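Glycolipid-binding domain-containing protein (Pseudomonas aeruginosa, PDB 2H1T) is of unknown function but may take part in glycolipid metabolism, probably by binding a glycolipid. Local coordinates at residues A[35-40]-A[44-49]; A[65-68]-A[73-76]; A[102-105]-A[110-113]; A[131-136]-A[142-147]; A[168-173]-A[179-184]. All coordinates share one frame; numbering follows the deposited sequence. Where two conformers were deposited one is given.

Contact 1 of 5, residues A[35-40]-A[44-49]; sequences LRAPDE and LPYQLD. With EDO (1,2-ethanediol), chain D.
Leu44 opens this contact through its backbone. Leu44 O accepts the N-H of Asp39 at 2.9 Å, and the CB of Asp39 rests against the same oxygen. Asp39 OD1 turns back to the N-H groups of Arg41 and Ser42, so it holds the turn between the strands. Pro45 faces Pro38 in a non-hydrogen-bonded pair. The two rings diverge, and the main touch is Pro45 CA against Pro38 CA at 4.3 Å.

Tyr46 carries most of the side-chain packing. Its CG sits between the backbone N and the carbonyl carbon (chi1 65°), which folds the ring back over strand 35-38. Tyr46 N donates to Ala37 O, and Ala37 N to Tyr46 O. Ala37 O also lies over one ring face, 3.3 Å from Tyr46 CD2. Ala37 CB is 3.7 Å from Tyr46 CZ. Leu35 CD2 meets CE1 obliquely. The OH donates to a water in the ring plane, and that water donates to Pro38 O and Glu40 OE2.

Gln47 lies alongside Arg36, both pointing the same way. Gln47 OE1 is over a face of the guanidinium, 3.1 Å from Arg36 NH1, but the angle is too poor for a hydrogen bond. Its NE2 donates to Asp49 OD1. Arg36 NH2 has its salt bridge with Glu68 of the second subunit. Leu48 O accepts from Leu35 N at 2.7 Å. Leu35 CB and Leu48 CB pack at 4.3 Å. The whole is an antiparallel beta hairpin within the six-stranded sheet, with Arg36 on the side that meets the second subunit.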
# COMPACT_ATOMS: atom_id res chain seq x y z
N LEU A 35 -7.41 1.16 4.23
CA LEU A 35 -6.58 0.16 4.89
C LEU A 35 -5.51 -0.29 3.90
O LEU A 35 -5.80 -0.68 2.78
CB LEU A 35 -7.51 -0.99 5.35
CG LEU A 35 -6.94 -2.24 5.99
CD1 LEU A 35 -8.05 -3.08 6.65
CD2 LEU A 35 -6.18 -3.08 4.98
N ARG A 36 -4.26 -0.23 4.30
CA ARG A 36 -3.17 -0.72 3.39
C ARG A 36 -2.47 -1.85 4.08
O ARG A 36 -2.22 -1.76 5.29
CB ARG A 36 -2.18 0.41 3.08
CG ARG A 36 -2.86 1.61 2.41
CD ARG A 36 -1.88 2.73 2.11
NE ARG A 36 -2.46 4.07 2.31
CZ ARG A 36 -2.38 5.09 1.46
NH1 ARG A 36 -1.80 4.96 0.29
NH2 ARG A 36 -2.91 6.26 1.78
N ALA A 37 -2.13 -2.90 3.32
CA ALA A 37 -1.63 -4.14 3.89
C ALA A 37 -1.03 -5.02 2.79
O ALA A 37 -1.29 -4.82 1.61
CB ALA A 37 -2.75 -4.90 4.63
N PRO A 38 -0.16 -5.95 3.20
CA PRO A 38 0.41 -6.91 2.27
C PRO A 38 -0.50 -8.11 2.10
O PRO A 38 -1.10 -8.56 3.08
CB PRO A 38 1.70 -7.32 2.97
CG PRO A 38 1.36 -7.22 4.44
CD PRO A 38 0.40 -6.10 4.56
N ASP A 39 -0.61 -8.58 0.85
CA ASP A 39 -1.16 -9.89 0.53
C ASP A 39 -0.22 -10.94 1.09
O ASP A 39 0.94 -11.02 0.68
CB ASP A 39 -1.29 -10.04 -1.00
CG ASP A 39 -1.99 -11.35 -1.43
OD1 ASP A 39 -1.54 -12.45 -1.08
OD2 ASP A 39 -2.98 -11.26 -2.17
N GLU A 40 -0.76 -11.76 1.99
CA GLU A 40 0.04 -12.68 2.77
C GLU A 40 0.48 -13.92 1.96
O GLU A 40 1.29 -14.71 2.44
CB GLU A 40 -0.73 -13.08 4.04
CG GLU A 40 -1.08 -11.88 4.97
CD GLU A 40 -2.33 -12.11 5.85
OE1 GLU A 40 -2.28 -13.04 6.68
OE2 GLU A 40 -3.35 -11.34 5.70
N LEU A 44 2.68 -8.93 -2.21
CA LEU A 44 2.52 -7.64 -2.86
C LEU A 44 1.40 -6.85 -2.16
O LEU A 44 0.46 -7.43 -1.60
CB LEU A 44 2.21 -7.80 -4.35
CG LEU A 44 3.28 -8.60 -5.14
CD1 LEU A 44 2.83 -8.82 -6.57
CD2 LEU A 44 4.62 -7.86 -5.11
N PRO A 45 1.51 -5.52 -2.18
CA PRO A 45 0.57 -4.69 -1.42
C PRO A 45 -0.82 -4.54 -2.02
O PRO A 45 -1.00 -4.65 -3.21
CB PRO A 45 1.25 -3.31 -1.40
CG PRO A 45 2.16 -3.29 -2.61
CD PRO A 45 2.57 -4.74 -2.84
N TYR A 46 -1.81 -4.31 -1.17
CA TYR A 46 -3.11 -3.88 -1.65
C TYR A 46 -3.60 -2.70 -0.82
O TYR A 46 -3.04 -2.36 0.22
CB TYR A 46 -4.13 -5.06 -1.65
CG TYR A 46 -4.44 -5.60 -0.28
CD1 TYR A 46 -5.51 -5.07 0.46
CD2 TYR A 46 -3.70 -6.65 0.28
CE1 TYR A 46 -5.82 -5.56 1.77
CE2 TYR A 46 -4.01 -7.14 1.62
CZ TYR A 46 -5.08 -6.59 2.33
OH TYR A 46 -5.41 -7.01 3.62
N GLN A 47 -4.62 -2.03 -1.34
CA GLN A 47 -5.31 -1.02 -0.58
C GLN A 47 -6.80 -1.34 -0.66
O GLN A 47 -7.35 -1.49 -1.77
CB GLN A 47 -5.09 0.38 -1.10
CG GLN A 47 -5.88 1.44 -0.28
CD GLN A 47 -5.40 2.86 -0.46
OE1 GLN A 47 -4.18 3.13 -0.47
NE2 GLN A 47 -6.35 3.80 -0.61
N LEU A 48 -7.41 -1.37 0.53
CA LEU A 48 -8.84 -1.59 0.70
C LEU A 48 -9.44 -0.28 1.19
O LEU A 48 -8.99 0.31 2.17
CB LEU A 48 -9.09 -2.67 1.76
CG LEU A 48 -10.58 -2.91 2.07
CD1 LEU A 48 -11.29 -3.42 0.85
CD2 LEU A 48 -10.75 -3.89 3.19
N ASP A 49 -10.47 0.18 0.50
CA ASP A 49 -11.29 1.32 0.92
C ASP A 49 -12.65 0.75 1.24
O ASP A 49 -13.17 -0.05 0.47
CB ASP A 49 -11.43 2.36 -0.21
CG ASP A 49 -10.10 3.00 -0.59
OD1 ASP A 49 -9.29 3.29 0.29
OD2 ASP A 49 -9.87 3.22 -1.80
C1 EDO D . -15.12 3.22 -0.81
O1 EDO D . -15.74 1.95 -0.62
C2 EDO D . -15.81 4.28 0.04
O2 EDO D . -14.87 5.24 0.56
O HOH W 1 -3.35 -8.67 4.53

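Contact 2 of 5, residues A[65-68]-A[73-76]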
# COMPACT_ATOMS: atom_id res chain seq x y z
N PHE A 65 -17.10 -2.02 -0.41
CA PHE A 65 -15.67 -2.32 -0.47
C PHE A 65 -15.10 -2.07 -1.85
O PHE A 65 -15.75 -2.38 -2.86
CB PHE A 65 -15.46 -3.81 -0.20
CG PHE A 65 -15.92 -4.26 1.15
CD1 PHE A 65 -15.07 -4.16 2.25
CD2 PHE A 65 -17.19 -4.82 1.32
CE1 PHE A 65 -15.51 -4.57 3.52
CE2 PHE A 65 -17.62 -5.21 2.57
CZ PHE A 65 -16.78 -5.10 3.67
N HIS A 66 -13.86 -1.57 -1.89
CA HIS A 66 -13.16 -1.30 -3.15
C HIS A 66 -11.74 -1.61 -2.81
O HIS A 66 -11.16 -0.99 -1.90
CB HIS A 66 -13.30 0.17 -3.59
CG HIS A 66 -12.42 0.58 -4.72
ND1 HIS A 66 -12.91 0.90 -5.97
CD2 HIS A 66 -11.08 0.80 -4.78
CE1 HIS A 66 -11.90 1.24 -6.76
NE2 HIS A 66 -10.79 1.21 -6.06
N VAL A 67 -11.22 -2.65 -3.45
CA VAL A 67 -9.85 -3.10 -3.21
C VAL A 67 -9.06 -3.02 -4.49
O VAL A 67 -9.51 -3.48 -5.52
CB VAL A 67 -9.77 -4.53 -2.66
CG1 VAL A 67 -10.45 -5.52 -3.57
CG2 VAL A 67 -8.34 -4.93 -2.46
N GLU A 68 -7.88 -2.45 -4.40
CA GLU A 68 -6.95 -2.44 -5.51
C GLU A 68 -5.66 -3.19 -5.16
O GLU A 68 -5.03 -2.97 -4.12
CB GLU A 68 -6.61 -1.01 -5.92
CG GLU A 68 -7.78 -0.06 -5.95
CD GLU A 68 -7.45 1.26 -6.67
OE1 GLU A 68 -6.24 1.56 -6.91
OE2 GLU A 68 -8.42 1.97 -7.01
N VAL A 73 -8.94 -4.37 -9.74
CA VAL A 73 -9.82 -3.70 -8.82
C VAL A 73 -10.95 -4.69 -8.59
O VAL A 73 -11.45 -5.26 -9.54
CB VAL A 73 -10.38 -2.40 -9.41
CG1 VAL A 73 -11.40 -1.75 -8.45
CG2 VAL A 73 -9.24 -1.46 -9.76
N ARG A 74 -11.31 -4.91 -7.34
CA ARG A 74 -12.48 -5.72 -7.00
C ARG A 74 -13.40 -4.89 -6.09
O ARG A 74 -12.95 -4.18 -5.16
CB ARG A 74 -12.08 -7.05 -6.35
CG ARG A 74 -13.12 -7.64 -5.40
CD ARG A 74 -13.11 -9.16 -5.35
NE ARG A 74 -14.09 -9.70 -4.39
CZ ARG A 74 -15.41 -9.84 -4.60
NH1 ARG A 74 -16.01 -9.48 -5.74
NH2 ARG A 74 -16.15 -10.37 -3.64
N LYS A 75 -14.68 -4.96 -6.39
CA LYS A 75 -15.67 -4.29 -5.57
C LYS A 75 -16.62 -5.34 -4.93
O LYS A 75 -16.83 -6.43 -5.45
CB LYS A 75 -16.44 -3.28 -6.43
CG LYS A 75 -15.57 -2.16 -7.02
CD LYS A 75 -16.37 -1.26 -7.96
CE LYS A 75 -15.40 -0.37 -8.75
NZ LYS A 75 -16.01 0.37 -9.90
N LEU A 76 -17.21 -4.94 -3.80
CA LEU A 76 -18.28 -5.69 -3.14
C LEU A 76 -19.25 -4.71 -2.48
O LEU A 76 -18.85 -3.79 -1.76
CB LEU A 76 -17.69 -6.65 -2.11
CG LEU A 76 -18.65 -7.49 -1.23
CD1 LEU A 76 -19.47 -8.48 -2.12
CD2 LEU A 76 -17.87 -8.23 -0.15
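The His66 imidazole and Val73 cross obliquely on one face of this hairpin. Val73 CG1 stands over the ring in a CH-pi contact, 3.9 Å from the centroid. Val73 CG1 is 3.5 Å from His66 CE1. CG1 is the valine branch set opposite the backbone N (chi1 176°), and this brings it across to the histidine. Lys75 runs alongside the same ring in the same direction. Lys75 CE comes within 3.9 Å of His66 ND1, at an oblique position. Glu68 meets the ring at its edge. The N-H of His66 NE2 points at Glu68 OE2, 2.7 Å away, and the bond is nearly straight at 174°. Glu68 OE2 uses its anti lone pair and sits in the plane of the imidazole.

The other face is apolar near the strands. Phe65 and Leu76 lie side by side, with CD2 of the ring 3.8 Å from CD2 of the leucine. Leu76 O sits at the edge of the phenyl ring. Val67 crosses Arg74 obliquely, and its CG1 touches Arg74 CB at 3.6 Å. The arginine chain bends at its second torsion and leads away, where the guanidinium bonds to the carbonyl oxygens of Ala138 and Leu139.

Four backbone hydrogen bonds join Phe65 with Leu76 and Val67 with Arg74. The chemistry implies that the imidazole is fixed in rotation: the carboxylate holds one edge and the valine methyl covers a face. The carboxylate would tend to favour a charged imidazole and the lysine, not in contact, to oppose it, so the charge is left open.

Contact 3 of 5, residues A[102-105]-A[110-113]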
# COMPACT_ATOMS: atom_id res chain seq x y z
N ASP A 102 -23.53 -9.00 12.08
CA ASP A 102 -22.32 -8.18 12.13
C ASP A 102 -21.35 -8.67 11.04
O ASP A 102 -21.35 -9.86 10.66
CB ASP A 102 -21.63 -8.23 13.49
CG ASP A 102 -22.59 -8.16 14.63
OD1 ASP A 102 -23.19 -7.06 14.88
OD2 ASP A 102 -22.78 -9.22 15.25
N ILE A 103 -20.56 -7.74 10.56
CA ILE A 103 -19.45 -8.03 9.65
C ILE A 103 -18.15 -8.04 10.48
O ILE A 103 -18.04 -7.32 11.47
CB ILE A 103 -19.38 -6.98 8.50
CG1 ILE A 103 -20.36 -7.35 7.39
CG2 ILE A 103 -18.02 -6.92 7.84
CD1 ILE A 103 -20.28 -6.41 6.15
N ASP A 104 -17.22 -8.88 10.07
CA ASP A 104 -15.86 -8.92 10.60
C ASP A 104 -14.93 -8.90 9.38
O ASP A 104 -14.93 -9.81 8.54
CB ASP A 104 -15.66 -10.18 11.44
CG ASP A 104 -14.25 -10.34 11.99
OD1 ASP A 104 -13.33 -9.51 11.67
OD2 ASP A 104 -14.03 -11.32 12.76
N ILE A 105 -14.16 -7.83 9.27
CA ILE A 105 -13.23 -7.62 8.14
C ILE A 105 -11.87 -7.94 8.71
O ILE A 105 -11.51 -7.40 9.75
CB ILE A 105 -13.19 -6.13 7.70
CG1 ILE A 105 -14.52 -5.66 7.08
CG2 ILE A 105 -12.05 -5.92 6.70
CD1 ILE A 105 -14.78 -4.17 7.22
N PHE A 110 -11.36 -2.63 13.81
CA PHE A 110 -12.60 -1.82 13.88
C PHE A 110 -13.82 -2.67 14.14
O PHE A 110 -14.65 -2.34 15.01
CB PHE A 110 -12.86 -0.99 12.63
CG PHE A 110 -14.17 -0.23 12.66
CD1 PHE A 110 -14.51 0.58 13.76
CD2 PHE A 110 -15.03 -0.29 11.62
CE1 PHE A 110 -15.71 1.28 13.81
CE2 PHE A 110 -16.23 0.41 11.67
CZ PHE A 110 -16.57 1.18 12.76
N THR A 111 -13.94 -3.77 13.40
CA THR A 111 -15.20 -4.50 13.38
C THR A 111 -15.57 -5.20 14.68
O THR A 111 -16.72 -5.53 14.90
CB THR A 111 -15.28 -5.46 12.17
OG1 THR A 111 -14.17 -6.38 12.17
CG2 THR A 111 -15.30 -4.66 10.87
N ASN A 112 -14.61 -5.35 15.59
CA ASN A 112 -14.89 -5.88 16.93
C ASN A 112 -15.86 -4.96 17.71
O ASN A 112 -16.51 -5.39 18.66
CB ASN A 112 -13.59 -6.04 17.70
CG ASN A 112 -12.67 -7.10 17.12
OD1 ASN A 112 -11.76 -6.79 16.35
ND2 ASN A 112 -12.97 -8.33 17.40
N THR A 113 -15.94 -3.70 17.30
CA THR A 113 -16.83 -2.74 17.94
C THR A 113 -18.30 -3.09 17.76
O THR A 113 -19.09 -2.88 18.67
CB THR A 113 -16.52 -1.34 17.42
OG1 THR A 113 -15.20 -1.01 17.82
CG2 THR A 113 -17.47 -0.29 17.99
O HOH W 2 -18.01 -7.98 13.99
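Thr111 drives its side chain against strand 102-105, and almost all of the packing is its own. The hydroxyl takes the position between the backbone N and the carbonyl carbon (chi1 56°). This leaves OG1 facing the strand backbone and CG2 facing the isoleucine. Thr111 OG1 accepts the N-H of Ile105 at 3.2 Å, with an angle of 154° at the hydrogen. Thr111 CG2 packs on Ile105 CD1 at 3.7 Å, the two side chains crossing at about a right angle. Thr111 CB completes the tight part, 3.4 Å from Ile103 O.

The contact is looser on its water side. The backbone carbonyls of Ile103 and Thr111 are linked through a water rather than directly. It donates to Ile103 O at 2.6 Å and to Thr111 O at 2.9 Å. Asp104 OD1 lies 3.3 Å from Thr111 OG1. The other carboxylate oxygen, OD2, takes a hydrogen bond from Gln146 of strand 142-152. On the apolar side, Tyr50 and Leu52 of strand 45-54 touch Ile105.

No ladder of backbone bonds joins these segments. A side-chain oxygen and one water do that work instead. The threonine hydroxyl supplies an acceptor for the N-H of Ile105, on an outermost strand of the seven-stranded sheet within this chain. The water satisfies two carbonyl oxygens at once, so the loop leading into helix 113-119 is held to the strand by polar bonds as well as by a methyl group.

Contact 4 of 5, residues A[131-136]-A[142-147]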
# COMPACT_ATOMS: atom_id res chain seq x y z
N ALA A 131 -20.99 -14.16 12.61
CA ALA A 131 -20.42 -13.00 11.98
C ALA A 131 -20.24 -13.25 10.49
O ALA A 131 -19.92 -14.36 10.07
CB ALA A 131 -19.05 -12.66 12.61
N LEU A 132 -20.44 -12.23 9.69
CA LEU A 132 -20.08 -12.34 8.26
C LEU A 132 -18.62 -11.94 8.04
O LEU A 132 -18.25 -10.77 8.07
CB LEU A 132 -21.07 -11.54 7.39
CG LEU A 132 -20.89 -11.62 5.90
CD1 LEU A 132 -21.04 -13.09 5.41
CD2 LEU A 132 -21.92 -10.69 5.19
N TYR A 133 -17.77 -12.95 7.86
CA TYR A 133 -16.32 -12.76 7.89
C TYR A 133 -15.88 -12.50 6.45
O TYR A 133 -16.15 -13.32 5.55
CB TYR A 133 -15.63 -13.99 8.42
CG TYR A 133 -14.12 -13.94 8.35
CD1 TYR A 133 -13.39 -13.07 9.18
CD2 TYR A 133 -13.40 -14.76 7.48
CE1 TYR A 133 -12.00 -13.01 9.15
CE2 TYR A 133 -12.01 -14.70 7.44
CZ TYR A 133 -11.32 -13.83 8.27
OH TYR A 133 -9.93 -13.80 8.18
N ILE A 134 -15.21 -11.37 6.25
CA ILE A 134 -14.75 -10.93 4.92
C ILE A 134 -13.25 -10.62 5.06
O ILE A 134 -12.86 -9.69 5.77
CB ILE A 134 -15.51 -9.64 4.47
CG1 ILE A 134 -17.01 -9.87 4.59
CG2 ILE A 134 -15.12 -9.25 2.99
CD1 ILE A 134 -17.88 -8.62 4.45
N GLU A 135 -12.45 -11.43 4.40
CA GLU A 135 -10.99 -11.36 4.46
C GLU A 135 -10.48 -10.66 3.23
O GLU A 135 -10.65 -11.16 2.10
CB GLU A 135 -10.43 -12.76 4.60
CG GLU A 135 -9.00 -12.87 4.91
CD GLU A 135 -8.55 -14.33 5.00
OE1 GLU A 135 -9.02 -15.08 5.91
OE2 GLU A 135 -7.71 -14.72 4.17
N ALA A 136 -9.85 -9.49 3.43
CA ALA A 136 -9.15 -8.84 2.32
C ALA A 136 -7.86 -9.62 2.03
O ALA A 136 -7.26 -10.19 2.95
CB ALA A 136 -8.82 -7.38 2.67
N ARG A 142 -17.89 -15.16 4.23
CA ARG A 142 -18.52 -16.38 4.71
C ARG A 142 -18.92 -16.26 6.14
O ARG A 142 -18.30 -15.51 6.93
CB ARG A 142 -17.61 -17.57 4.54
CG ARG A 142 -16.34 -17.50 5.31
CD ARG A 142 -15.38 -18.63 4.94
NE ARG A 142 -14.03 -18.36 5.48
CZ ARG A 142 -13.65 -18.61 6.72
NH1 ARG A 142 -14.50 -19.12 7.60
NH2 ARG A 142 -12.40 -18.35 7.10
N SER A 143 -19.97 -16.99 6.48
CA SER A 143 -20.44 -17.02 7.86
C SER A 143 -19.41 -17.66 8.80
O SER A 143 -18.77 -18.66 8.46
CB SER A 143 -21.77 -17.75 7.95
OG SER A 143 -22.25 -17.67 9.27
N MSE A 144 -19.26 -17.08 9.99
CA MSE A 144 -18.31 -17.60 10.99
C MSE A 144 -18.84 -17.41 12.42
O MSE A 144 -19.22 -16.29 12.81
CB MSE A 144 -16.95 -16.92 10.87
CG MSE A 144 -15.95 -17.46 11.82
SE MSE A 144 -14.38 -16.40 11.79
CE MSE A 144 -13.70 -17.06 10.11
N ARG A 145 -18.88 -18.50 13.16
CA ARG A 145 -19.33 -18.51 14.54
C ARG A 145 -18.23 -17.96 15.45
O ARG A 145 -17.08 -18.36 15.35
CB ARG A 145 -19.75 -19.92 14.96
CG ARG A 145 -21.05 -20.41 14.29
CD ARG A 145 -21.34 -21.88 14.52
NE ARG A 145 -21.36 -22.18 15.94
CZ ARG A 145 -20.51 -22.98 16.58
NH1 ARG A 145 -19.58 -23.68 15.93
NH2 ARG A 145 -20.64 -23.13 17.89
N GLN A 146 -18.61 -17.01 16.30
CA GLN A 146 -17.68 -16.31 17.17
C GLN A 146 -18.32 -16.19 18.54
O GLN A 146 -19.53 -16.24 18.65
CB GLN A 146 -17.37 -14.93 16.64
CG GLN A 146 -16.77 -14.92 15.25
CD GLN A 146 -16.44 -13.55 14.75
OE1 GLN A 146 -16.84 -12.53 15.34
NE2 GLN A 146 -15.65 -13.51 13.68
N ALA A 147 -17.51 -16.00 19.58
CA ALA A 147 -18.06 -15.62 20.88
C ALA A 147 -17.37 -14.40 21.46
O ALA A 147 -16.15 -14.19 21.28
CB ALA A 147 -17.99 -16.78 21.87
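Met144, a selenomethionine in this crystal, packs its end on the ring of Tyr133. Met144 CB lies 4.0 Å from Tyr133 CB, and CG continues away from the backbone N. The chain then stays extended as far as the selenium. SE stands over the ring face, 4.6 Å from the centroid, in a Met-aromatic contact. A bend at the third torsion (-75°) turns the terminal CE in toward the ring. Met144 CE meets Tyr133 CD2 at 3.5 Å and Tyr133 CG at nearly the same distance. It makes a CH-pi contact over the face, offset toward the rim.

Arg142 runs alongside the same tyrosine, pointing the same way. Arg142 NH2 is 3.7 Å from Tyr133 CE2, oblique to the ring. Seen from the arginine, Tyr133 CD2 lies over a face of the guanidinium. The ring and guanidinium planes are 61° apart. The ring edge is held at its far end, where Tyr133 OH donates to Glu135 OE1 at 2.8 Å. Farther along, Ala131 CB packs against the amide that Gln146 extends to Asp104, 3.5 Å from Gln146 CD.

Under these side chains run four backbone hydrogen bonds, two between Ala131 and Met144 and two between Tyr133 and Arg142. The local strand directions are 121° apart, far from straight antiparallel. The hairpin lies in the seven-stranded mixed sheet. Strand 102-106 runs parallel to 126-135 on its other side and touches Tyr133 through Asp104 and Trp106. Strand 155-160 borders 142-152, with Asn160 against Met144 and Tyr158 against Gln146.

Contact 5 of 5, residues A[168-173]-A[179-184]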
# COMPACT_ATOMS: atom_id res chain seq x y z
N ALA A 168 -8.55 -14.22 22.16
CA ALA A 168 -7.83 -13.00 22.47
C ALA A 168 -8.63 -12.16 23.46
O ALA A 168 -9.88 -12.29 23.53
CB ALA A 168 -7.54 -12.19 21.20
N VAL A 169 -7.91 -11.37 24.28
CA VAL A 169 -8.52 -10.34 25.13
C VAL A 169 -8.30 -8.96 24.53
O VAL A 169 -7.18 -8.55 24.32
CB VAL A 169 -7.94 -10.27 26.55
CG1 VAL A 169 -8.44 -8.98 27.28
CG2 VAL A 169 -8.28 -11.51 27.35
N LEU A 170 -9.39 -8.25 24.23
CA LEU A 170 -9.35 -6.94 23.59
C LEU A 170 -9.50 -5.86 24.63
O LEU A 170 -10.36 -5.95 25.54
CB LEU A 170 -10.44 -6.79 22.52
CG LEU A 170 -10.63 -7.97 21.55
CD1 LEU A 170 -11.59 -7.54 20.38
CD2 LEU A 170 -9.37 -8.55 21.04
N LEU A 171 -8.62 -4.86 24.56
CA LEU A 171 -8.75 -3.67 25.38
C LEU A 171 -9.43 -2.60 24.50
O LEU A 171 -8.94 -2.28 23.40
CB LEU A 171 -7.38 -3.17 25.83
CG LEU A 171 -7.39 -1.92 26.69
CD1 LEU A 171 -7.88 -2.18 28.12
CD2 LEU A 171 -6.00 -1.28 26.74
N VAL A 172 -10.57 -2.10 24.97
CA VAL A 172 -11.40 -1.16 24.25
C VAL A 172 -11.63 0.11 25.09
O VAL A 172 -11.47 0.11 26.31
CB VAL A 172 -12.74 -1.79 23.81
CG1 VAL A 172 -12.45 -3.06 23.03
CG2 VAL A 172 -13.67 -2.14 25.01
N ASP A 173 -11.98 1.18 24.39
CA ASP A 173 -12.29 2.44 25.06
C ASP A 173 -13.75 2.50 25.36
O ASP A 173 -14.50 1.56 25.09
CB ASP A 173 -11.80 3.64 24.23
CG ASP A 173 -12.53 3.82 22.92
OD1 ASP A 173 -13.65 3.27 22.73
OD2 ASP A 173 -11.96 4.53 22.05
N ILE A 179 -8.41 -0.38 21.52
CA ILE A 179 -7.09 0.21 21.79
C ILE A 179 -5.99 -0.80 21.42
O ILE A 179 -5.13 -0.51 20.56
CB ILE A 179 -6.98 0.66 23.31
CG1 ILE A 179 -8.09 1.65 23.64
CG2 ILE A 179 -5.61 1.36 23.62
CD1 ILE A 179 -8.12 2.08 25.13
N ASP A 180 -6.01 -1.94 22.09
CA ASP A 180 -5.04 -3.03 21.88
C ASP A 180 -5.77 -4.30 21.55
O ASP A 180 -6.65 -4.72 22.24
CB ASP A 180 -4.16 -3.28 23.07
CG ASP A 180 -3.23 -2.14 23.36
OD1 ASP A 180 -2.71 -1.52 22.40
OD2 ASP A 180 -3.01 -1.86 24.56
N TYR A 181 -5.37 -4.88 20.45
CA TYR A 181 -5.72 -6.24 20.05
C TYR A 181 -4.37 -6.95 20.20
O TYR A 181 -3.55 -6.96 19.30
CB TYR A 181 -6.24 -6.28 18.62
CG TYR A 181 -7.00 -7.55 18.34
CD1 TYR A 181 -6.47 -8.79 18.68
CD2 TYR A 181 -8.25 -7.51 17.72
CE1 TYR A 181 -7.16 -9.97 18.41
CE2 TYR A 181 -8.96 -8.68 17.42
CZ TYR A 181 -8.42 -9.91 17.80
OH TYR A 181 -9.08 -11.09 17.55
N PRO A 182 -4.12 -7.52 21.37
CA PRO A 182 -2.72 -7.84 21.71
C PRO A 182 -2.01 -8.76 20.71
O PRO A 182 -2.51 -9.83 20.34
CB PRO A 182 -2.82 -8.47 23.11
CG PRO A 182 -4.20 -7.99 23.65
CD PRO A 182 -5.06 -7.89 22.44
N GLY A 183 -0.85 -8.29 20.25
CA GLY A 183 -0.03 -9.03 19.30
C GLY A 183 -0.52 -8.93 17.87
O GLY A 183 0.17 -9.40 16.98
N LEU A 184 -1.70 -8.33 17.62
CA LEU A 184 -2.20 -8.18 16.27
C LEU A 184 -2.35 -6.72 15.81
O LEU A 184 -1.98 -6.42 14.68
CB LEU A 184 -3.55 -8.88 16.08
CG LEU A 184 -3.47 -10.40 16.01
CD1 LEU A 184 -4.84 -10.88 15.71
CD2 LEU A 184 -2.53 -10.84 14.97
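Leu171 O is gripped by two N-H groups of the opposite strand. Ile179 N donates to it at 2.7 Å and Asp180 N at 3.2 Å. Two successive residues thus face one, which is a classic beta bulge. The return bond runs from Leu171 N to Asp180 O at 3.0 Å.

Leu171 and Asp180 lie side by side on one face, with Leu171 CD2 3.7 Å from the carboxylate oxygen OD2. The same methyl crosses Ile179 obliquely and touches its CB. At the other end of the isoleucine, CD1 reaches Asp173 CB at 4.1 Å.

Leu170 and Tyr181 make the aromatic part. Leu170 CG is opposite its carbonyl carbon (chi1 -45°), and the branch CD2 ends directly over the centre of the tyrosine ring. The methyl is 3.4 Å from the centroid and only 3° off the ring normal, a close CH-pi contact. Ala168 CB meets the ring obliquely, 3.6 Å from Tyr181 CE1.

Beyond the hairpin, the tyrosine ring also packs on Tyr158 of strand 155-160 and on Phe166. Asp173 turns its carboxylate into the connecting loop, to the N-H groups of Gln175 and Leu177, and forms a salt bridge with Arg187. Leu184 bonds by its backbone to the second subunit. In chemical terms, a single carbonyl oxygen satisfies two N-H groups where the chain turns a corner at Ile179. The methyl of Leu170 covers one face of the tyrosine ring by CH-pi packing alone.

From the N terminus, contact 1 closes the short turn between strands 30-38 and 45-54, and contact 2 closes the next hairpin, 60-69 with 72-80. The two share the six-stranded sheet, where 45-54 and 60-69 are neighbours. Contact 3 folds the chain after strand 102-106 back on it, just before helix 113-119. Contacts 4 and 5 are hairpins of the seven-stranded sheet. All five follow in series, and none nests or crosses. Strand 102-106 pairs with 126-135, joining contacts 3 and 4, while Asn112 touches contact 5. Phe65, Ile105 and Ile134 pack the two sheets together. Contacts 1, 2, 3 and 5 each reach the second subunit, contacts 2 and 3 through a single residue.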